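Local coordinates for protein internalin C2 (Listeria monocytogenes serotype 4b str. F2365, PDB 4FHO) that is a leucine-rich-repeat protein of the internalin family, probably with a part in host-cell adhesion or invasion, at residues N158-L172 with K180-I194. Residues are numbered along the deposited sequence; the frame is centred on the assembly and turned at random.
Sequences NLQYLSIGNNQVNDL and KLTTLRADDNKISDI. With SO4 (sulfate ion), chain C.
Leu172 lies across Ile191 and joins two successive turns of the leucine-rich-repeat solenoid. Its CD2 is 3.7 Å from Ile191 CD1, and its CD1 meets Ile191 CG2. The two side chains run nearly perpendicular. CD1 of Leu172 also approaches Ile194 CG2 and Leu184 CD2, so one leucine meets both the loop after the next strand and, more loosely, Leu184 within that strand. Strands 161-163 and 183-185 run parallel on one face of the solenoid. Leu162 and Leu184 point into the core together.

Tyr161, Thr183 and Arg185 project from the opposite face of this sheet. The Tyr161 ring rests its CD2 side against Thr183 CB. Tyr161 OH sits over one face of the Arg185 guanidinium, 3.5 Å from CZ, without a hydrogen bond. The ring and guanidinium planes are 56° apart. The straight Arg185 chain carries its guanidinium past the Tyr161 hydroxyl to a sulfate, probably from the crystallisation liquor. NH1 and NH2 hold this ion, and NE forms a salt bridge with Glu205 of the next strand.

Lys190 packs CB against Asn170 CB at 4.0 Å. Bends at chi2 (-80°) and chi4 carry Lys190 NZ alongside the Gln168 side chain, to a weak hydrogen bond of 2.9 Å with its OE1. Lys190 N binds Val169 O.

Between these sites runs the asparagine row of the repeats. Asn189 OD1 takes the N-H of Val169 at 3.1 Å. Its ND2 donates to Ala186 O in its own turn and to Ile164 O at 2.9 Å. Asn167 ND2, which also donates to Leu142 O of the preceding turn, reaches that same Ile164 O at 3.0 Å, from the other face of the carbonyl plane.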
ATOM      1  N   ASN A 158       9.777  -7.654   7.942  1.00 79.67           N
ATOM      2  CA  ASN A 158       8.451  -8.028   8.499  1.00 74.13           C
ATOM      3  C   ASN A 158       7.391  -8.486   7.478  1.00 72.33           C
ATOM      4  O   ASN A 158       6.268  -8.810   7.875  1.00 75.39           O
ATOM      5  CB  ASN A 158       7.917  -6.896   9.395  1.00 72.80           C
ATOM      6  CG  ASN A 158       8.781  -6.683  10.636  1.00 80.99           C
ATOM      7  OD1 ASN A 158       9.033  -7.620  11.389  1.00 80.74           O
ATOM      8  ND2 ASN A 158       9.227  -5.454  10.853  1.00 88.54           N
ATOM      9  N   LEU A 159       7.741  -8.540   6.189  1.00 71.81           N
ATOM     10  CA  LEU A 159       6.766  -8.880   5.136  1.00 68.22           C
ATOM     11  C   LEU A 159       6.302 -10.344   5.264  1.00 66.71           C
ATOM     12  O   LEU A 159       7.129 -11.253   5.296  1.00 72.60           O
ATOM     13  CB  LEU A 159       7.317  -8.612   3.720  1.00 65.93           C
ATOM     14  CG  LEU A 159       7.278  -7.167   3.187  1.00 69.73           C
ATOM     15  CD1 LEU A 159       8.040  -7.030   1.880  1.00 65.98           C
ATOM     16  CD2 LEU A 159       5.858  -6.663   3.010  1.00 61.39           C
ATOM     17  N   GLN A 160       4.988 -10.528   5.397  1.00 72.56           N
ATOM     18  CA  GLN A 160       4.311 -11.841   5.379  1.00 67.19           C
ATOM     19  C   GLN A 160       3.632 -12.134   4.036  1.00 66.54           C
ATOM     20  O   GLN A 160       3.545 -13.294   3.631  1.00 69.52           O
ATOM     21  CB  GLN A 160       3.238 -11.890   6.478  1.00 72.17           C
ATOM     22  CG  GLN A 160       3.790 -11.733   7.896  1.00 82.99           C
ATOM     23  CD  GLN A 160       2.705 -11.755   8.962  1.00 96.25           C
ATOM     24  OE1 GLN A 160       1.718 -12.484   8.850  1.00102.77           O
ATOM     25  NE2 GLN A 160       2.885 -10.952  10.005  1.00 94.88           N
ATOM     26  N   TYR A 161       3.119 -11.095   3.379  1.00 62.35           N
ATOM     27  CA  TYR A 161       2.348 -11.212   2.123  1.00 61.43           C
ATOM     28  C   TYR A 161       2.900 -10.214   1.128  1.00 62.97           C
ATOM     29  O   TYR A 161       2.869  -9.006   1.391  1.00 61.38           O
ATOM     30  CB  TYR A 161       0.875 -10.938   2.407  1.00 65.59           C
ATOM     31  CG  TYR A 161      -0.075 -11.178   1.250  1.00 55.19           C
ATOM     32  CD1 TYR A 161      -0.196 -10.241   0.222  1.00 63.71           C
ATOM     33  CD2 TYR A 161      -0.887 -12.316   1.198  1.00 65.56           C
ATOM     34  CE1 TYR A 161      -1.069 -10.442  -0.840  1.00 63.58           C
ATOM     35  CE2 TYR A 161      -1.779 -12.516   0.137  1.00 62.99           C
ATOM     36  CZ  TYR A 161      -1.854 -11.573  -0.880  1.00 63.63           C
ATOM     37  OH  TYR A 161      -2.709 -11.723  -1.947  1.00 67.02           O
ATOM     38  N   LEU A 162       3.398 -10.713  -0.006  1.00 60.82           N
ATOM     39  CA  LEU A 162       3.907  -9.867  -1.095  1.00 61.32           C
ATOM     40  C   LEU A 162       3.233 -10.276  -2.396  1.00 60.34           C
ATOM     41  O   LEU A 162       3.347 -11.421  -2.812  1.00 67.12           O
ATOM     42  CB  LEU A 162       5.427  -9.981  -1.237  1.00 60.72           C
ATOM     43  CG  LEU A 162       6.130  -9.187  -2.359  1.00 62.27           C
ATOM     44  CD1 LEU A 162       5.819  -7.686  -2.296  1.00 61.17           C
ATOM     45  CD2 LEU A 162       7.638  -9.406  -2.358  1.00 58.27           C
ATOM     46  N   SER A 163       2.577  -9.318  -3.049  1.00 57.06           N
ATOM     47  CA  SER A 163       1.929  -9.538  -4.318  1.00 52.24           C
ATOM     48  C   SER A 163       2.556  -8.602  -5.348  1.00 57.33           C
ATOM     49  O   SER A 163       2.454  -7.387  -5.219  1.00 53.05           O
ATOM     50  CB  SER A 163       0.436  -9.286  -4.143  1.00 62.69           C
ATOM     51  OG  SER A 163      -0.275  -9.780  -5.226  1.00 61.47           O
ATOM     52  N   ILE A 164       3.187  -9.186  -6.368  1.00 54.17           N
ATOM     53  CA  ILE A 164       3.908  -8.463  -7.427  1.00 58.85           C
ATOM     54  C   ILE A 164       3.521  -8.924  -8.841  1.00 53.63           C
ATOM     55  O   ILE A 164       4.261  -8.683  -9.796  1.00 55.62           O
ATOM     56  CB  ILE A 164       5.443  -8.569  -7.231  1.00 62.74           C
ATOM     57  CG1 ILE A 164       5.904 -10.031  -7.172  1.00 65.37           C
ATOM     58  CG2 ILE A 164       5.875  -7.806  -5.980  1.00 63.94           C
ATOM     59  CD1 ILE A 164       7.400 -10.200  -7.348  1.00 63.98           C
ATOM     60  N   GLY A 165       2.334  -9.516  -8.989  1.00 57.26           N
ATOM     61  CA  GLY A 165       1.856 -10.008 -10.282  1.00 56.84           C
ATOM     62  C   GLY A 165       1.636  -8.920 -11.314  1.00 56.48           C
ATOM     63  O   GLY A 165       1.423  -7.781 -10.952  1.00 56.38           O
ATOM     64  N   ASN A 166       1.763  -9.261 -12.595  1.00 54.95           N
ATOM     65  CA  ASN A 166       1.624  -8.302 -13.707  1.00 53.99           C
ATOM     66  C   ASN A 166       2.572  -7.102 -13.567  1.00 54.82           C
ATOM     67  O   ASN A 166       2.137  -5.960 -13.450  1.00 53.28           O
ATOM     68  CB  ASN A 166       0.159  -7.859 -13.868  1.00 53.92           C
ATOM     69  CG  ASN A 166      -0.769  -9.019 -14.155  1.00 60.86           C
ATOM     70  OD1 ASN A 166      -0.898  -9.444 -15.294  1.00 57.60           O
ATOM     71  ND2 ASN A 166      -1.410  -9.535 -13.125  1.00 57.62           N
ATOM     72  N   ASN A 167       3.861  -7.403 -13.461  1.00 52.19           N
ATOM     73  CA  ASN A 167       4.921  -6.402 -13.489  1.00 53.63           C
ATOM     74  C   ASN A 167       5.972  -6.876 -14.513  1.00 58.10           C
ATOM     75  O   ASN A 167       5.640  -7.689 -15.374  1.00 61.60           O
ATOM     76  CB  ASN A 167       5.434  -6.183 -12.050  1.00 54.30           C
ATOM     77  CG  ASN A 167       4.570  -5.232 -11.259  1.00 51.60           C
ATOM     78  OD1 ASN A 167       4.560  -4.054 -11.543  1.00 52.72           O
ATOM     79  ND2 ASN A 167       3.831  -5.737 -10.270  1.00 49.17           N
ATOM     80  N   GLN A 168       7.215  -6.393 -14.424  1.00 59.96           N
ATOM     81  CA  GLN A 168       8.302  -6.793 -15.311  1.00 59.65           C
ATOM     82  C   GLN A 168       9.509  -7.271 -14.481  1.00 64.28           C
ATOM     83  O   GLN A 168      10.646  -7.060 -14.871  1.00 66.43           O
ATOM     84  CB  GLN A 168       8.680  -5.612 -16.209  1.00 69.22           C
ATOM     85  CG  GLN A 168       7.554  -5.052 -17.077  1.00 87.33           C
ATOM     86  CD  GLN A 168       7.849  -5.119 -18.565  1.00108.61           C
ATOM     87  OE1 GLN A 168       7.743  -6.183 -19.182  1.00118.75           O
ATOM     88  NE2 GLN A 168       8.229  -3.978 -19.149  1.00 92.92           N
ATOM     89  N   VAL A 169       9.241  -7.924 -13.346  1.00 61.12           N
ATOM     90  CA  VAL A 169      10.268  -8.348 -12.404  1.00 67.16           C
ATOM     91  C   VAL A 169      11.034  -9.520 -13.017  1.00 68.09           C
ATOM     92  O   VAL A 169      10.412 -10.453 -13.510  1.00 68.93           O
ATOM     93  CB  VAL A 169       9.651  -8.779 -11.050  1.00 67.14           C
ATOM     94  CG1 VAL A 169      10.685  -9.415 -10.133  1.00 73.58           C
ATOM     95  CG2 VAL A 169       9.013  -7.594 -10.351  1.00 61.53           C
ATOM     96  N   ASN A 170      12.367  -9.452 -12.999  1.00 72.96           N
ATOM     97  CA  ASN A 170      13.245 -10.545 -13.492  1.00 71.46           C
ATOM     98  C   ASN A 170      14.221 -11.149 -12.483  1.00 76.25           C
ATOM     99  O   ASN A 170      14.957 -12.079 -12.834  1.00 81.47           O
ATOM    100  CB  ASN A 170      13.993 -10.108 -14.777  1.00 82.46           C
ATOM    101  CG  ASN A 170      15.098  -9.090 -14.520  1.00 79.77           C
ATOM    102  OD1 ASN A 170      14.931  -7.909 -14.761  1.00 85.37           O
ATOM    103  ND2 ASN A 170      16.251  -9.566 -14.067  1.00 94.75           N
ATOM    104  N   ASP A 171      14.235 -10.633 -11.254  1.00 79.76           N
ATOM    105  CA  ASP A 171      15.217 -11.027 -10.247  1.00 87.43           C
ATOM    106  C   ASP A 171      14.511 -11.078  -8.890  1.00 82.89           C
ATOM    107  O   ASP A 171      14.015 -10.061  -8.426  1.00 77.93           O
ATOM    108  CB  ASP A 171      16.371  -9.999 -10.256  1.00 83.22           C
ATOM    109  CG  ASP A 171      17.634 -10.490  -9.555  1.00 90.04           C
ATOM    110  OD1 ASP A 171      17.604 -11.481  -8.792  1.00 89.21           O
ATOM    111  OD2 ASP A 171      18.685  -9.859  -9.779  1.00101.95           O
ATOM    112  N   LEU A 172      14.457 -12.259  -8.277  1.00 77.43           N
ATOM    113  CA  LEU A 172      13.874 -12.436  -6.936  1.00 76.27           C
ATOM    114  C   LEU A 172      14.907 -12.424  -5.801  1.00 72.95           C
ATOM    115  O   LEU A 172      14.551 -12.617  -4.633  1.00 78.37           O
ATOM    116  CB  LEU A 172      13.040 -13.717  -6.888  1.00 75.31           C
ATOM    117  CG  LEU A 172      11.813 -13.808  -7.807  1.00 75.52           C
ATOM    118  CD1 LEU A 172      11.132 -15.155  -7.600  1.00 76.49           C
ATOM    119  CD2 LEU A 172      10.828 -12.663  -7.576  1.00 71.06           C
ATOM    120  N   LYS A 180       9.807 -14.156   6.939  1.00 85.75           N
ATOM    121  CA  LYS A 180       8.409 -14.293   7.390  1.00 83.67           C
ATOM    122  C   LYS A 180       7.379 -14.508   6.274  1.00 78.08           C
ATOM    123  O   LYS A 180       6.203 -14.733   6.587  1.00 85.03           O
ATOM    124  CB  LYS A 180       8.010 -13.099   8.266  1.00 85.27           C
ATOM    125  CG  LYS A 180       8.859 -12.947   9.519  1.00 90.32           C
ATOM    126  CD  LYS A 180       8.330 -11.820  10.384  1.00 90.71           C
ATOM    127  CE  LYS A 180       9.216 -11.568  11.586  1.00 99.87           C
ATOM    128  NZ  LYS A 180       8.793 -10.316  12.273  1.00104.60           N
ATOM    129  N   LEU A 181       7.786 -14.449   4.997  1.00 73.54           N
ATOM    130  CA  LEU A 181       6.828 -14.557   3.876  1.00 77.18           C
ATOM    131  C   LEU A 181       6.107 -15.904   3.833  1.00 76.09           C
ATOM    132  O   LEU A 181       6.760 -16.954   3.751  1.00 77.04           O
ATOM    133  CB  LEU A 181       7.483 -14.342   2.499  1.00 75.94           C
ATOM    134  CG  LEU A 181       7.739 -12.938   1.969  1.00 81.66           C
ATOM    135  CD1 LEU A 181       8.388 -13.060   0.604  1.00 78.11           C
ATOM    136  CD2 LEU A 181       6.471 -12.096   1.896  1.00 63.32           C
ATOM    137  N   THR A 182       4.775 -15.857   3.892  1.00 72.95           N
ATOM    138  CA  THR A 182       3.916 -17.021   3.660  1.00 69.38           C
ATOM    139  C   THR A 182       3.257 -17.036   2.271  1.00 69.44           C
ATOM    140  O   THR A 182       2.925 -18.120   1.778  1.00 75.65           O
ATOM    141  CB  THR A 182       2.847 -17.163   4.763  1.00 75.96           C
ATOM    142  OG1 THR A 182       2.172 -15.915   4.945  1.00 67.47           O
ATOM    143  CG2 THR A 182       3.489 -17.580   6.077  1.00 71.69           C
ATOM    144  N   THR A 183       3.064 -15.868   1.647  1.00 62.21           N
ATOM    145  CA  THR A 183       2.497 -15.774   0.302  1.00 63.91           C
ATOM    146  C   THR A 183       3.362 -14.905  -0.596  1.00 63.41           C
ATOM    147  O   THR A 183       3.692 -13.755  -0.239  1.00 61.62           O
ATOM    148  CB  THR A 183       1.062 -15.222   0.339  1.00 65.93           C
ATOM    149  OG1 THR A 183       0.250 -16.071   1.158  1.00 64.77           O
ATOM    150  CG2 THR A 183       0.471 -15.125  -1.073  1.00 64.68           C
ATOM    151  N   LEU A 184       3.755 -15.468  -1.741  1.00 62.90           N
ATOM    152  CA  LEU A 184       4.363 -14.718  -2.828  1.00 63.10           C
ATOM    153  C   LEU A 184       3.498 -14.945  -4.045  1.00 67.40           C
ATOM    154  O   LEU A 184       3.424 -16.061  -4.543  1.00 70.74           O
ATOM    155  CB  LEU A 184       5.797 -15.150  -3.124  1.00 62.35           C
ATOM    156  CG  LEU A 184       6.475 -14.428  -4.302  1.00 65.60           C
ATOM    157  CD1 LEU A 184       6.587 -12.928  -4.034  1.00 70.52           C
ATOM    158  CD2 LEU A 184       7.843 -15.008  -4.618  1.00 67.17           C
ATOM    159  N   ARG A 185       2.859 -13.881  -4.529  1.00 57.25           N
ATOM    160  CA  ARG A 185       2.085 -13.929  -5.757  1.00 54.47           C
ATOM    161  C   ARG A 185       2.820 -13.121  -6.812  1.00 62.04           C
ATOM    162  O   ARG A 185       2.989 -11.912  -6.653  1.00 59.59           O
ATOM    163  CB  ARG A 185       0.693 -13.386  -5.519  1.00 58.71           C
ATOM    164  CG  ARG A 185      -0.162 -14.344  -4.713  1.00 62.33           C
ATOM    165  CD  ARG A 185      -1.543 -13.773  -4.572  1.00 65.24           C
ATOM    166  NE  ARG A 185      -2.446 -14.716  -3.939  1.00 70.42           N
ATOM    167  CZ  ARG A 185      -3.759 -14.540  -3.814  1.00 70.70           C
ATOM    168  NH1 ARG A 185      -4.367 -13.431  -4.262  1.00 77.81           N
ATOM    169  NH2 ARG A 185      -4.474 -15.474  -3.210  1.00 68.61           N
ATOM    170  N   ALA A 186       3.276 -13.802  -7.864  1.00 60.82           N
ATOM    171  CA  ALA A 186       4.140 -13.212  -8.887  1.00 60.44           C
ATOM    172  C   ALA A 186       3.805 -13.676 -10.306  1.00 56.94           C
ATOM    173  O   ALA A 186       4.699 -13.731 -11.155  1.00 63.25           O
ATOM    174  CB  ALA A 186       5.600 -13.488  -8.549  1.00 57.54           C
ATOM    175  N   ASP A 187       2.511 -13.925 -10.575  1.00 58.86           N
ATOM    176  CA  ASP A 187       2.061 -14.320 -11.931  1.00 58.32           C
ATOM    177  C   ASP A 187       2.354 -13.192 -12.936  1.00 64.77           C
ATOM    178  O   ASP A 187       2.129 -12.037 -12.620  1.00 61.06           O
ATOM    179  CB  ASP A 187       0.550 -14.626 -11.983  1.00 65.28           C
ATOM    180  CG  ASP A 187       0.157 -15.917 -11.255  1.00 67.59           C
ATOM    181  OD1 ASP A 187       1.035 -16.723 -10.904  1.00 71.62           O
ATOM    182  OD2 ASP A 187      -1.063 -16.147 -11.055  1.00 62.08           O
ATOM    183  N   ASP A 188       2.852 -13.548 -14.125  1.00 58.79           N
ATOM    184  CA  ASP A 188       3.017 -12.617 -15.255  1.00 62.02           C
ATOM    185  C   ASP A 188       4.115 -11.581 -14.946  1.00 60.19           C
ATOM    186  O   ASP A 188       3.862 -10.415 -14.687  1.00 62.71           O
ATOM    187  CB  ASP A 188       1.658 -12.011 -15.702  1.00 58.34           C
ATOM    188  CG  ASP A 188       1.725 -11.289 -17.062  1.00 74.13           C
ATOM    189  OD1 ASP A 188       2.806 -11.133 -17.672  1.00 68.85           O
ATOM    190  OD2 ASP A 188       0.663 -10.826 -17.515  1.00100.08           O
ATOM    191  N   ASN A 189       5.341 -12.084 -14.960  1.00 59.21           N
ATOM    192  CA  ASN A 189       6.562 -11.328 -14.746  1.00 61.44           C
ATOM    193  C   ASN A 189       7.637 -11.901 -15.705  1.00 61.06           C
ATOM    194  O   ASN A 189       7.279 -12.571 -16.681  1.00 67.40           O
ATOM    195  CB  ASN A 189       6.929 -11.401 -13.257  1.00 62.16           C
ATOM    196  CG  ASN A 189       6.257 -10.327 -12.439  1.00 59.97           C
ATOM    197  OD1 ASN A 189       6.509  -9.132 -12.633  1.00 58.78           O
ATOM    198  ND2 ASN A 189       5.420 -10.740 -11.503  1.00 56.10           N
ATOM    199  N   LYS A 190       8.909 -11.621 -15.464  1.00 68.53           N
ATOM    200  CA  LYS A 190      10.007 -12.149 -16.274  1.00 71.33           C
ATOM    201  C   LYS A 190      10.947 -12.981 -15.400  1.00 78.73           C
ATOM    202  O   LYS A 190      12.157 -12.910 -15.547  1.00 75.22           O
ATOM    203  CB  LYS A 190      10.739 -10.986 -16.965  1.00 78.43           C
ATOM    204  CG  LYS A 190       9.870 -10.149 -17.895  1.00 82.88           C
ATOM    205  CD  LYS A 190       9.689 -10.816 -19.258  1.00 98.85           C
ATOM    206  CE  LYS A 190       8.513 -10.235 -20.032  1.00103.68           C
ATOM    207  NZ  LYS A 190       8.558  -8.748 -20.138  1.00106.05           N
ATOM    208  N   ILE A 191      10.376 -13.812 -14.524  1.00 74.11           N
ATOM    209  CA  ILE A 191      11.158 -14.603 -13.571  1.00 75.49           C
ATOM    210  C   ILE A 191      11.616 -15.893 -14.276  1.00 76.93           C
ATOM    211  O   ILE A 191      10.806 -16.578 -14.915  1.00 78.84           O
ATOM    212  CB  ILE A 191      10.339 -14.899 -12.278  1.00 75.87           C
ATOM    213  CG1 ILE A 191       9.983 -13.579 -11.556  1.00 71.34           C
ATOM    214  CG2 ILE A 191      11.096 -15.828 -11.333  1.00 73.70           C
ATOM    215  CD1 ILE A 191       8.876 -13.694 -10.516  1.00 69.80           C
ATOM    216  N   SER A 192      12.913 -16.194 -14.193  1.00 82.02           N
ATOM    217  CA  SER A 192      13.467 -17.501 -14.627  1.00 86.59           C
ATOM    218  C   SER A 192      14.198 -18.310 -13.560  1.00 92.30           C
ATOM    219  O   SER A 192      14.226 -19.529 -13.652  1.00103.89           O
ATOM    220  CB  SER A 192      14.384 -17.317 -15.845  1.00 92.05           C
ATOM    221  OG  SER A 192      15.374 -16.343 -15.593  1.00 84.96           O
ATOM    222  N   ASP A 193      14.817 -17.638 -12.594  1.00 85.39           N
ATOM    223  CA  ASP A 193      15.558 -18.273 -11.507  1.00 90.36           C
ATOM    224  C   ASP A 193      14.699 -18.051 -10.274  1.00 78.48           C
ATOM    225  O   ASP A 193      14.384 -16.920  -9.971  1.00 77.96           O
ATOM    226  CB  ASP A 193      16.932 -17.583 -11.363  1.00 92.22           C
ATOM    227  CG  ASP A 193      17.885 -18.301 -10.415  1.00 99.77           C
ATOM    228  OD1 ASP A 193      17.459 -19.140  -9.600  1.00 98.05           O
ATOM    229  OD2 ASP A 193      19.096 -18.009 -10.491  1.00111.03           O
ATOM    230  N   ILE A 194      14.306 -19.123  -9.587  1.00 78.16           N
ATOM    231  CA  ILE A 194      13.622 -19.032  -8.277  1.00 85.35           C
ATOM    232  C   ILE A 194      14.481 -19.553  -7.106  1.00 84.92           C
ATOM    233  O   ILE A 194      13.952 -19.808  -6.023  1.00 82.16           O
ATOM    234  CB  ILE A 194      12.201 -19.680  -8.293  1.00 83.80           C
ATOM    235  CG1 ILE A 194      12.237 -21.171  -8.626  1.00 85.40           C
ATOM    236  CG2 ILE A 194      11.311 -18.953  -9.289  1.00 80.69           C
ATOM    237  CD1 ILE A 194      10.958 -21.889  -8.238  1.00 89.94           C
TER
HETATM  238  S   SO4 C 600      -7.825 -13.299  -3.405  1.00119.31           S
HETATM  239  O1  SO4 C 600      -8.673 -14.176  -4.256  1.00 93.03           O
HETATM  240  O2  SO4 C 600      -7.023 -12.398  -4.267  1.00 91.94           O
HETATM  241  O3  SO4 C 600      -8.669 -12.478  -2.498  1.00105.02           O
HETATM  242  O4  SO4 C 600      -6.925 -14.147  -2.588  1.00 88.62           O
HETATM  243  O   HOH W   1       9.839 -11.309   6.113  1.00 61.50           O
HETATM  244  O   HOH W   2      15.181 -14.591 -11.368  1.00 62.40           O
HETATM  245  O   HOH W   3      15.770 -14.608  -8.656  1.00 67.50           O